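Local coordinates for protein angiotensin-converting enzyme (Anopheles gambiae, PDB 6S1Y) that hydrolyses peptides as a zinc metallopeptidase of the angiotensin-converting enzyme family, probably removing dipeptides from the C-terminal ends of its substrates, at residues A[272-277]-A[347-352]; A[310-315]-A[336-341]; A[505-510]-A[559-564]; A[515-520]-A[528-533]. One frame throughout, in Å; residues are numbered along the deposited sequence. Where two conformers were deposited one is given.

Contact 1 (A[272-277]-A[347-352])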
# COMPACT_ATOMS: atom_id res chain seq x y z
N LEU A 272 -1.03 -4.08 26.97
CA LEU A 272 -1.38 -3.98 25.56
C LEU A 272 -0.66 -2.78 24.94
O LEU A 272 -0.14 -1.90 25.64
CB LEU A 272 -2.89 -3.85 25.41
CG LEU A 272 -3.66 -5.00 26.04
CD1 LEU A 272 -5.15 -4.84 25.83
CD2 LEU A 272 -3.23 -6.35 25.48
N LEU A 273 -0.62 -2.75 23.62
CA LEU A 273 0.26 -1.84 22.90
C LEU A 273 -0.49 -0.94 21.92
O LEU A 273 0.04 -0.64 20.84
CB LEU A 273 1.34 -2.63 22.15
CG LEU A 273 2.27 -3.43 23.06
CD1 LEU A 273 2.95 -4.49 22.23
CD2 LEU A 273 3.27 -2.52 23.74
N ASP A 274 -1.71 -0.53 22.25
CA ASP A 274 -2.40 0.53 21.52
C ASP A 274 -2.20 1.85 22.27
O ASP A 274 -2.72 2.03 23.38
CB ASP A 274 -3.88 0.23 21.34
CG ASP A 274 -4.57 1.22 20.42
OD1 ASP A 274 -3.90 2.20 20.00
OD2 ASP A 274 -5.78 1.02 20.11
N VAL A 275 -1.46 2.77 21.66
CA VAL A 275 -1.07 4.02 22.28
C VAL A 275 -2.04 5.15 21.92
O VAL A 275 -1.72 6.32 22.12
CB VAL A 275 0.36 4.40 21.94
CG1 VAL A 275 1.29 3.28 22.25
CG2 VAL A 275 0.48 4.80 20.46
N THR A 276 -3.20 4.81 21.36
CA THR A 276 -4.13 5.84 20.94
C THR A 276 -4.55 6.71 22.12
O THR A 276 -4.56 7.95 22.02
CB THR A 276 -5.37 5.23 20.28
OG1 THR A 276 -4.99 4.62 19.04
CG2 THR A 276 -6.42 6.32 20.03
N ASP A 277 -4.93 6.09 23.24
CA ASP A 277 -5.43 6.87 24.37
C ASP A 277 -4.36 7.80 24.93
O ASP A 277 -4.68 8.90 25.40
CB ASP A 277 -5.94 5.94 25.47
CG ASP A 277 -7.20 5.19 25.06
OD1 ASP A 277 -7.76 5.48 23.98
OD2 ASP A 277 -7.61 4.28 25.82
N VAL A 347 -6.26 11.26 14.95
CA VAL A 347 -5.31 11.09 16.05
C VAL A 347 -5.55 9.69 16.62
O VAL A 347 -6.37 9.50 17.53
CB VAL A 347 -5.45 12.18 17.11
CG1 VAL A 347 -4.52 11.90 18.28
CG2 VAL A 347 -5.14 13.57 16.54
N ASN A 348 -4.84 8.71 16.07
CA ASN A 348 -4.80 7.36 16.62
C ASN A 348 -3.54 6.68 16.12
O ASN A 348 -2.83 7.18 15.24
CB ASN A 348 -6.06 6.56 16.27
CG ASN A 348 -6.26 6.41 14.77
OD1 ASN A 348 -5.45 5.79 14.08
ND2 ASN A 348 -7.34 6.98 14.26
N MET A 349 -3.27 5.49 16.68
CA MET A 349 -2.02 4.80 16.38
C MET A 349 -1.97 4.32 14.94
O MET A 349 -0.94 4.47 14.27
CB MET A 349 -1.84 3.61 17.33
CG MET A 349 -0.52 2.89 17.16
SD MET A 349 -0.20 1.61 18.42
CE MET A 349 -1.37 0.35 17.93
N ARG A 350 -3.06 3.73 14.44
CA ARG A 350 -3.12 3.32 13.04
C ARG A 350 -2.68 4.46 12.12
O ARG A 350 -1.76 4.29 11.30
CB ARG A 350 -4.56 2.88 12.72
CG ARG A 350 -4.79 2.24 11.36
CD ARG A 350 -6.24 1.75 11.26
NE ARG A 350 -7.20 2.86 11.26
CZ ARG A 350 -7.88 3.28 12.32
NH1 ARG A 350 -8.73 4.31 12.18
NH2 ARG A 350 -7.74 2.70 13.52
N GLU A 351 -3.28 5.63 12.28
CA GLU A 351 -2.94 6.78 11.44
C GLU A 351 -1.50 7.24 11.67
O GLU A 351 -0.84 7.71 10.73
CB GLU A 351 -3.92 7.92 11.71
CG GLU A 351 -5.36 7.70 11.22
CD GLU A 351 -5.60 8.20 9.80
OE1 GLU A 351 -6.69 7.94 9.24
OE2 GLU A 351 -4.71 8.85 9.23
N PHE A 352 -0.99 7.10 12.88
CA PHE A 352 0.42 7.40 13.14
C PHE A 352 1.33 6.60 12.22
O PHE A 352 2.33 7.13 11.73
CB PHE A 352 0.75 7.13 14.60
CG PHE A 352 1.96 7.86 15.12
CD1 PHE A 352 2.30 9.13 14.66
CD2 PHE A 352 2.74 7.29 16.11
CE1 PHE A 352 3.41 9.81 15.17
CE2 PHE A 352 3.86 7.97 16.62
CZ PHE A 352 4.19 9.24 16.15

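Contact 2 (A[310-315]-A[336-341])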
# COMPACT_ATOMS: atom_id res chain seq x y z
N TRP A 310 5.37 21.87 4.36
CA TRP A 310 4.44 22.35 5.37
C TRP A 310 3.45 23.37 4.79
O TRP A 310 2.31 23.45 5.25
CB TRP A 310 5.19 22.96 6.56
CG TRP A 310 6.06 21.99 7.28
CD1 TRP A 310 7.42 21.89 7.22
CD2 TRP A 310 5.62 20.94 8.16
NE1 TRP A 310 7.86 20.87 8.02
CE2 TRP A 310 6.77 20.26 8.60
CE3 TRP A 310 4.36 20.51 8.60
CZ2 TRP A 310 6.70 19.17 9.47
CZ3 TRP A 310 4.30 19.45 9.47
CH2 TRP A 310 5.46 18.78 9.90
N ASP A 311 3.88 24.18 3.81
CA ASP A 311 3.01 25.23 3.29
C ASP A 311 1.86 24.65 2.49
O ASP A 311 0.71 25.06 2.65
CB ASP A 311 3.78 26.20 2.38
CG ASP A 311 4.81 27.02 3.12
OD1 ASP A 311 4.65 27.28 4.34
OD2 ASP A 311 5.80 27.42 2.44
N LYS A 312 2.17 23.69 1.61
CA LYS A 312 1.25 23.23 0.58
C LYS A 312 0.63 21.86 0.86
O LYS A 312 -0.28 21.46 0.13
CB LYS A 312 1.99 23.20 -0.77
CG LYS A 312 2.52 24.57 -1.21
CD LYS A 312 3.34 24.48 -2.49
CE LYS A 312 3.80 25.87 -2.95
NZ LYS A 312 4.79 25.81 -4.08
N SER A 313 1.07 21.15 1.89
CA SER A 313 0.47 19.86 2.22
C SER A 313 -0.91 20.03 2.85
O SER A 313 -1.23 21.06 3.44
CB SER A 313 1.36 19.06 3.16
OG SER A 313 2.48 18.52 2.46
N ILE A 314 -1.74 19.00 2.68
CA ILE A 314 -3.05 18.90 3.30
C ILE A 314 -2.96 17.75 4.31
O ILE A 314 -2.92 16.58 3.91
CB ILE A 314 -4.14 18.64 2.26
CG1 ILE A 314 -4.20 19.77 1.22
CG2 ILE A 314 -5.48 18.46 2.93
CD1 ILE A 314 -5.21 19.51 0.09
N LEU A 315 -2.97 18.07 5.61
CA LEU A 315 -2.72 17.09 6.66
C LEU A 315 -3.92 16.85 7.57
O LEU A 315 -3.80 16.07 8.51
CB LEU A 315 -1.54 17.54 7.54
CG LEU A 315 -0.31 18.06 6.82
CD1 LEU A 315 0.77 18.45 7.82
CD2 LEU A 315 0.24 17.03 5.87
N ILE A 336 12.26 21.09 -7.17
CA ILE A 336 13.17 20.91 -6.04
C ILE A 336 12.42 21.24 -4.77
O ILE A 336 11.87 22.34 -4.63
CB ILE A 336 14.44 21.78 -6.16
CG1 ILE A 336 15.29 21.36 -7.35
CG2 ILE A 336 15.27 21.65 -4.90
CD1 ILE A 336 15.78 19.90 -7.28
N ASP A 337 12.37 20.27 -3.85
CA ASP A 337 11.75 20.42 -2.54
C ASP A 337 10.26 20.67 -2.59
O ASP A 337 9.65 20.98 -1.56
CB ASP A 337 12.43 21.55 -1.74
CG ASP A 337 13.86 21.18 -1.34
OD1 ASP A 337 14.30 20.08 -1.74
OD2 ASP A 337 14.52 21.98 -0.63
N ASP A 338 9.62 20.53 -3.75
CA ASP A 338 8.16 20.63 -3.78
C ASP A 338 7.62 19.21 -3.66
O ASP A 338 7.53 18.47 -4.66
CB ASP A 338 7.64 21.35 -5.01
CG ASP A 338 6.13 21.59 -4.96
OD1 ASP A 338 5.49 21.21 -3.94
OD2 ASP A 338 5.58 22.13 -5.95
N VAL A 339 7.30 18.83 -2.43
CA VAL A 339 6.83 17.49 -2.09
C VAL A 339 5.69 17.67 -1.09
O VAL A 339 5.77 18.53 -0.20
CB VAL A 339 7.97 16.62 -1.51
CG1 VAL A 339 9.01 16.33 -2.60
CG2 VAL A 339 8.62 17.28 -0.31
N ARG A 340 4.64 16.86 -1.24
CA ARG A 340 3.44 17.11 -0.45
C ARG A 340 2.72 15.82 -0.10
O ARG A 340 2.70 14.86 -0.87
CB ARG A 340 2.46 18.04 -1.19
CG ARG A 340 3.10 19.21 -1.87
CD ARG A 340 2.06 20.11 -2.53
NE ARG A 340 2.65 20.88 -3.62
CZ ARG A 340 1.97 21.68 -4.43
NH1 ARG A 340 0.67 21.82 -4.27
NH2 ARG A 340 2.60 22.32 -5.41
N ILE A 341 2.07 15.85 1.06
CA ILE A 341 1.20 14.78 1.51
C ILE A 341 -0.21 15.34 1.58
O ILE A 341 -0.43 16.47 2.04
CB ILE A 341 1.65 14.21 2.87
CG1 ILE A 341 2.89 13.34 2.65
CG2 ILE A 341 0.51 13.46 3.55
CD1 ILE A 341 3.56 12.83 3.94

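Contact 3 (A[505-510]-A[559-564])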
# COMPACT_ATOMS: atom_id res chain seq x y z
N PHE A 505 11.11 -6.35 5.60
CA PHE A 505 11.75 -7.05 6.71
C PHE A 505 13.22 -7.34 6.41
O PHE A 505 14.04 -7.43 7.33
CB PHE A 505 10.97 -8.33 7.06
CG PHE A 505 9.60 -8.05 7.64
CD1 PHE A 505 8.49 -7.90 6.81
CD2 PHE A 505 9.43 -7.89 9.00
CE1 PHE A 505 7.24 -7.61 7.35
CE2 PHE A 505 8.18 -7.60 9.54
CZ PHE A 505 7.09 -7.45 8.71
N GLN A 506 13.56 -7.50 5.12
CA GLN A 506 14.97 -7.56 4.73
C GLN A 506 15.67 -6.23 5.02
O GLN A 506 16.77 -6.22 5.58
CB GLN A 506 15.08 -7.93 3.26
CG GLN A 506 14.48 -9.29 2.94
CD GLN A 506 14.59 -9.67 1.50
OE1 GLN A 506 13.61 -9.63 0.74
NE2 GLN A 506 15.79 -10.06 1.08
N PHE A 507 15.04 -5.11 4.68
CA PHE A 507 15.59 -3.79 4.97
C PHE A 507 15.71 -3.57 6.48
O PHE A 507 16.74 -3.11 6.98
CB PHE A 507 14.71 -2.70 4.35
CG PHE A 507 14.65 -2.72 2.83
CD1 PHE A 507 15.59 -3.39 2.08
CD2 PHE A 507 13.67 -2.00 2.17
CE1 PHE A 507 15.55 -3.36 0.70
CE2 PHE A 507 13.61 -1.97 0.78
CZ PHE A 507 14.55 -2.65 0.04
N HIS A 508 14.64 -3.90 7.22
CA HIS A 508 14.66 -3.74 8.67
C HIS A 508 15.79 -4.54 9.31
O HIS A 508 16.47 -4.06 10.22
CB HIS A 508 13.31 -4.16 9.24
CG HIS A 508 13.20 -4.11 10.74
ND1 HIS A 508 13.23 -2.93 11.44
CD2 HIS A 508 13.01 -5.09 11.65
CE1 HIS A 508 13.07 -3.18 12.73
NE2 HIS A 508 12.94 -4.48 12.89
N ARG A 509 15.98 -5.78 8.86
CA ARG A 509 17.03 -6.62 9.42
C ARG A 509 18.40 -6.00 9.18
O ARG A 509 19.24 -5.97 10.09
CB ARG A 509 16.96 -8.01 8.81
CG ARG A 509 18.12 -8.95 9.22
CD ARG A 509 17.86 -10.39 8.84
NE ARG A 509 17.82 -10.58 7.40
CZ ARG A 509 17.53 -11.73 6.80
NH1 ARG A 509 17.26 -12.81 7.53
NH2 ARG A 509 17.51 -11.79 5.47
N ALA A 510 18.64 -5.51 7.97
CA ALA A 510 19.92 -4.89 7.65
C ALA A 510 20.13 -3.62 8.46
O ALA A 510 21.23 -3.36 8.94
CB ALA A 510 19.99 -4.59 6.15
N GLU A 559 21.19 -4.71 -2.78
CA GLU A 559 22.50 -5.09 -2.26
C GLU A 559 23.17 -3.95 -1.51
O GLU A 559 23.88 -4.20 -0.53
CB GLU A 559 23.40 -5.55 -3.40
CG GLU A 559 24.77 -5.94 -2.92
CD GLU A 559 25.52 -6.81 -3.89
OE1 GLU A 559 25.34 -6.64 -5.12
OE2 GLU A 559 26.30 -7.67 -3.41
N VAL A 560 22.92 -2.71 -1.91
CA VAL A 560 23.56 -1.57 -1.25
C VAL A 560 23.27 -1.57 0.24
O VAL A 560 24.11 -1.19 1.06
CB VAL A 560 23.11 -0.25 -1.91
CG1 VAL A 560 23.35 0.94 -0.98
CG2 VAL A 560 23.80 -0.06 -3.23
N LEU A 561 22.05 -1.95 0.60
CA LEU A 561 21.65 -1.93 2.01
C LEU A 561 21.77 -3.28 2.68
O LEU A 561 22.06 -3.34 3.88
CB LEU A 561 20.21 -1.44 2.13
CG LEU A 561 19.63 -1.46 3.54
CD1 LEU A 561 20.50 -0.70 4.48
CD2 LEU A 561 18.24 -0.87 3.49
N THR A 562 21.56 -4.37 1.95
CA THR A 562 21.42 -5.69 2.56
C THR A 562 22.54 -6.65 2.22
O THR A 562 22.64 -7.70 2.88
CB THR A 562 20.09 -6.33 2.13
OG1 THR A 562 20.21 -6.84 0.79
CG2 THR A 562 18.96 -5.32 2.17
N GLY A 563 23.37 -6.36 1.22
CA GLY A 563 24.32 -7.34 0.75
C GLY A 563 23.69 -8.51 0.02
O GLY A 563 24.42 -9.40 -0.44
N GLU A 564 22.38 -8.54 -0.09
CA GLU A 564 21.68 -9.56 -0.84
C GLU A 564 21.07 -8.91 -2.07
O GLU A 564 20.86 -7.70 -2.12
CB GLU A 564 20.59 -10.22 0.01
CG GLU A 564 21.12 -11.04 1.17
CD GLU A 564 20.02 -11.48 2.11
OE1 GLU A 564 19.07 -10.67 2.33
OE2 GLU A 564 20.11 -12.62 2.62
O HOH W 1 17.54 -13.59 3.22

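Contact 4 (A[515-520]-A[528-533])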
# COMPACT_ATOMS: atom_id res chain seq x y z
N ALA A 515 22.69 -0.82 13.17
CA ALA A 515 22.53 -0.07 14.41
C ALA A 515 22.98 -0.85 15.64
O ALA A 515 22.80 -0.36 16.76
CB ALA A 515 21.07 0.36 14.59
N GLY A 516 23.54 -2.05 15.48
CA GLY A 516 23.86 -2.87 16.63
C GLY A 516 22.65 -3.31 17.43
O GLY A 516 22.75 -3.53 18.64
N GLU A 517 21.50 -3.46 16.76
CA GLU A 517 20.26 -3.82 17.41
C GLU A 517 19.82 -5.25 17.13
O GLU A 517 18.87 -5.71 17.76
CB GLU A 517 19.13 -2.86 16.97
CG GLU A 517 19.22 -1.49 17.59
CD GLU A 517 18.87 -1.52 19.03
OE1 GLU A 517 17.67 -1.41 19.35
OE2 GLU A 517 19.80 -1.71 19.85
N TYR A 518 20.48 -5.95 16.21
CA TYR A 518 20.06 -7.29 15.83
C TYR A 518 21.24 -8.24 15.72
O TYR A 518 22.13 -8.04 14.89
CB TYR A 518 19.31 -7.28 14.49
CG TYR A 518 19.17 -8.67 13.90
CD1 TYR A 518 18.35 -9.63 14.51
CD2 TYR A 518 19.85 -9.03 12.74
CE1 TYR A 518 18.23 -10.91 13.98
CE2 TYR A 518 19.73 -10.31 12.21
CZ TYR A 518 18.91 -11.24 12.84
OH TYR A 518 18.76 -12.52 12.32
N VAL A 519 21.21 -9.31 16.51
CA VAL A 519 22.11 -10.44 16.34
C VAL A 519 21.27 -11.71 16.22
O VAL A 519 20.42 -11.97 17.07
CB VAL A 519 23.10 -10.56 17.52
CG1 VAL A 519 24.00 -11.77 17.32
CG2 VAL A 519 23.91 -9.28 17.66
N LYS A 520 21.53 -12.49 15.18
CA LYS A 520 20.80 -13.74 14.99
C LYS A 520 21.02 -14.65 16.19
O LYS A 520 22.15 -14.84 16.66
CB LYS A 520 21.25 -14.43 13.71
CG LYS A 520 20.31 -15.51 13.23
CD LYS A 520 20.75 -16.05 11.88
CE LYS A 520 20.41 -17.53 11.72
NZ LYS A 520 19.06 -17.75 11.14
N ASN A 528 12.27 -8.26 16.61
CA ASN A 528 11.01 -7.79 17.18
C ASN A 528 11.18 -6.67 18.18
O ASN A 528 10.19 -5.98 18.48
CB ASN A 528 10.28 -8.96 17.86
CG ASN A 528 10.06 -10.11 16.92
OD1 ASN A 528 10.96 -10.93 16.70
ND2 ASN A 528 8.88 -10.16 16.31
N ASN A 529 12.38 -6.45 18.72
CA ASN A 529 12.60 -5.38 19.69
C ASN A 529 13.64 -4.36 19.23
O ASN A 529 14.11 -3.56 20.04
CB ASN A 529 13.00 -5.97 21.06
CG ASN A 529 14.32 -6.73 21.03
OD1 ASN A 529 15.07 -6.69 20.05
ND2 ASN A 529 14.61 -7.44 22.12
N CYS A 530 14.00 -4.36 17.94
CA CYS A 530 15.00 -3.43 17.42
C CYS A 530 14.41 -2.06 17.15
O CYS A 530 13.35 -1.94 16.53
CB CYS A 530 15.59 -3.96 16.11
SG CYS A 530 15.96 -2.59 14.92
N ASP A 531 15.11 -1.01 17.59
CA ASP A 531 14.77 0.38 17.28
C ASP A 531 15.97 1.05 16.63
O ASP A 531 17.03 1.17 17.26
CB ASP A 531 14.35 1.13 18.55
CG ASP A 531 13.86 2.53 18.26
OD1 ASP A 531 13.67 2.84 17.08
OD2 ASP A 531 13.64 3.32 19.21
N ILE A 532 15.82 1.49 15.37
CA ILE A 532 16.93 2.13 14.68
C ILE A 532 16.89 3.65 14.84
O ILE A 532 17.60 4.37 14.13
CB ILE A 532 16.97 1.77 13.19
CG1 ILE A 532 15.79 2.42 12.44
CG2 ILE A 532 16.98 0.28 13.00
CD1 ILE A 532 15.90 2.24 10.94
N TYR A 533 16.04 4.14 15.73
CA TYR A 533 16.01 5.56 16.05
C TYR A 533 17.40 6.05 16.49
O TYR A 533 18.01 5.49 17.40
CB TYR A 533 14.98 5.80 17.16
CG TYR A 533 14.74 7.24 17.56
CD1 TYR A 533 14.30 8.18 16.63
CD2 TYR A 533 14.92 7.67 18.87
CE1 TYR A 533 14.06 9.52 17.00
CE2 TYR A 533 14.68 8.99 19.26
CZ TYR A 533 14.25 9.91 18.32
OH TYR A 533 14.02 11.21 18.72

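Contact 1 (A[272-277]-A[347-352])
Thr276 and Met349 meet where two helices begin, the short helix 276-281 and the zinc-binding helix 349-368, with Val275 and Asn348 at the respective N-cap positions. The touching backbones run in nearly opposite directions.

The polar contact is a relay. Met349 N, in the first turn of its helix and without an acceptor further back in it, donates to Thr276 OG1 over 3.0 Å, at an N-H...O angle of 161°. The same hydroxyl gives its proton to Asp274 OD1, 2.8 Å away. That carboxylate oxygen also takes Thr276 N from above the carboxylate plane, closing an Asx turn. Two donors from one residue therefore hold OD1, and because the hydroxyl's hydrogen goes to Asp274 OD1, the oxygen is left to accept Met349 N. On the other side, Asn348 caps its own helix by accepting Glu351 N at OD1, at 2.8 Å.

The packing is carried by Met349. Its CG lies anti to the backbone N (chi1 -176°), which carries the chain across to 273-275, and a bend at chi3 then turns the methyl towards Leu273 O and Asp274 CA. CB comes 3.7 Å from Asp274 OD1. The chain crosses Val275 at about a right angle, CG and SD both touching CG2. Arg423 of helix 414-429 packs on both Asp274 and Met349.

The thioether itself has a mixed environment. Val275 N points at SD in a straight but weak 3.7 Å hydrogen bond, while Leu273 O approaches SD to 3.3 Å and CE to 3.4 Å.

Contact 2 (A[310-315]-A[336-341])
Ser313 OG accepts Ile341 N at 3.0 Å, with an N-H...O angle of 166°, and Ile341 O in turn receives Ile314 N at 2.9 Å. Both backbone polar groups of Ile341 are thus held by the chain leaving helix 307-312, one by a side chain and one by a backbone amide. Ser313 OG is also hydrogen-bonded to Phe309 O in the last turn of that helix, so the hydroxyl joins helix end to strand.

Next to this pair lies a salt bridge within 336-341. Arg340 grips Asp338 side-on, NE to OD1 at 2.9 Å and NH2 to OD2 at 3.0 Å, each oxygen using its syn lone pair and lying in the guanidinium plane. This two-point grip fixes the rotation of the guanidinium. Lys312, extended beyond CG, lays its aliphatic chain over one face, CD standing 3.6 Å above the centre. Its NZ stops 4.2 Å from Asp338 OD2, too far for a salt bridge. Lys312 NZ also lies near Arg340 NH2, and the Asp338 carboxylate close to both probably offsets that like-charge approach. Farther out, Leu315 CD2 meets Ile341 CG2 at 4.3 Å.

Phe333 and Trp38 add cation-pi contacts to Arg340. Strand 339-342 pairs antiparallel with 329-332, and Ile341 packs on Phe290 of helix 286-299 and on Glu358, Leu359 and Ile362 of the zinc-binding helix 349-368.

Contact 3 (A[505-510]-A[559-564])
Phe507 packs against Leu561 and Thr562 where helix 495-514 meets the C-terminal end of helix 554-562, a helix-helix contact in this largely helical peptidase fold. From the Phe507 backbone outward, CB and CG both touch Leu561 CD2, each at 4.1 Å. At CD1 the ring meets two methyls: Leu561 CD2 comes in obliquely, while Thr562 CG2 sits at the ring edge, near its plane, at 3.9 Å. CE1 is also near Thr562 CG2. Other helices also pack on Phe507: Met545 of helix 536-547 touches it, and Phe383 of helix 381-395 makes an edge-to-face stack.

Ala510 lies one turn further along. Its CB points at the second helix and comes within 3.3 Å of Leu561 O; the small methyl lets the backbones approach, the CA atoms of Ala510 and Thr562 being 5.4 Å apart.

Helix 554-562 ends at Gly563, whose positive phi (69°) turns the chain. Thr562 OG1 then accepts Glu564 N at 2.9 Å, an ST turn. The hydroxyl lies between the backbone N and carbonyl carbon (chi1 77°), which leaves CG2 directed at Phe507.

Beyond the turn, Glu564 reaches back toward the first helix. It crosses Arg509 at about a right angle; the guanidinium and carboxylate planes are 67° apart, and the direct salt bridge from Arg509 NH2 to Glu564 OE1 is long, at 3.7 Å. A water completes the link at the guanidinium edge, accepting from Arg509 NH2 at 2.9 Å and donating to Glu564 OE2 at 2.8 Å.

Contact 4 (A[515-520]-A[528-533])
Glu517 reaches Asp531 through a bent chain: CG stands anti to its own carbonyl carbon, and a turn at chi2 (-71°) swings the carboxylate over the backbone of 530-531. OE1 there accepts Asp531 N at 3.1 Å, almost straight at 176°, using the anti lone pair, away from the other oxygen. The same bend brings Glu517 CG to 3.5 Å from Asp531 O. Because OE1 also comes 3.4 Å from that carbonyl, two acceptors lie close; the salt bridge from OE1 to Lys399 probably eases this.

Lower on the chain, Glu517 CB rests 3.8 Å from both CB and SG of Cys530. This sulfur forms the disulfide to Cys512, so the contact is covalently tied to the last turn of helix 495-514. That helix closes in a Schellman motif, Gly516 taking positive phi, and the two segments are the limbs of the irregular connection running on to helix 536-547. Ala515 CB, at the start of the outgoing limb, meets Ile532 CG2 on the returning one at 4.4 Å.

The returning limb is shaped by an Asx turn, Asp531 OD1 accepting Tyr533 N at 3.0 Å from well above the carboxylate plane. The other oxygen of Asp531, OD2, faces helix 398-403, with a hydrogen bond from His400 ND1 and a salt bridge to Lys403, while Lys399 of that helix also donates to Asn529 O.

Contacts 3 and 4 touch, their centres about 13 Å apart: Arg509 CG meets Tyr518 CE2 at 3.7 Å, and His508 CE1 lies 3.7 Å from Cys530 SG. Helix 495-514, which carries 505-510, leads directly into 515-520. Contacts 1 and 2, centres about 25 Å apart, are joined by chain order, since strand 339-342 leads into helix 349-368, whose His357 and His361 bind zinc with Glu385. Of these two, contact 2 lies nearer the bound glutamyl ligand, the Ile341 side chain being about 8 Å from it; in contact 1 the side chain of Asn348 is about 12 Å from the same ligand. In contact 3 the Phe507 side chain is about 13 Å from the zinc ion.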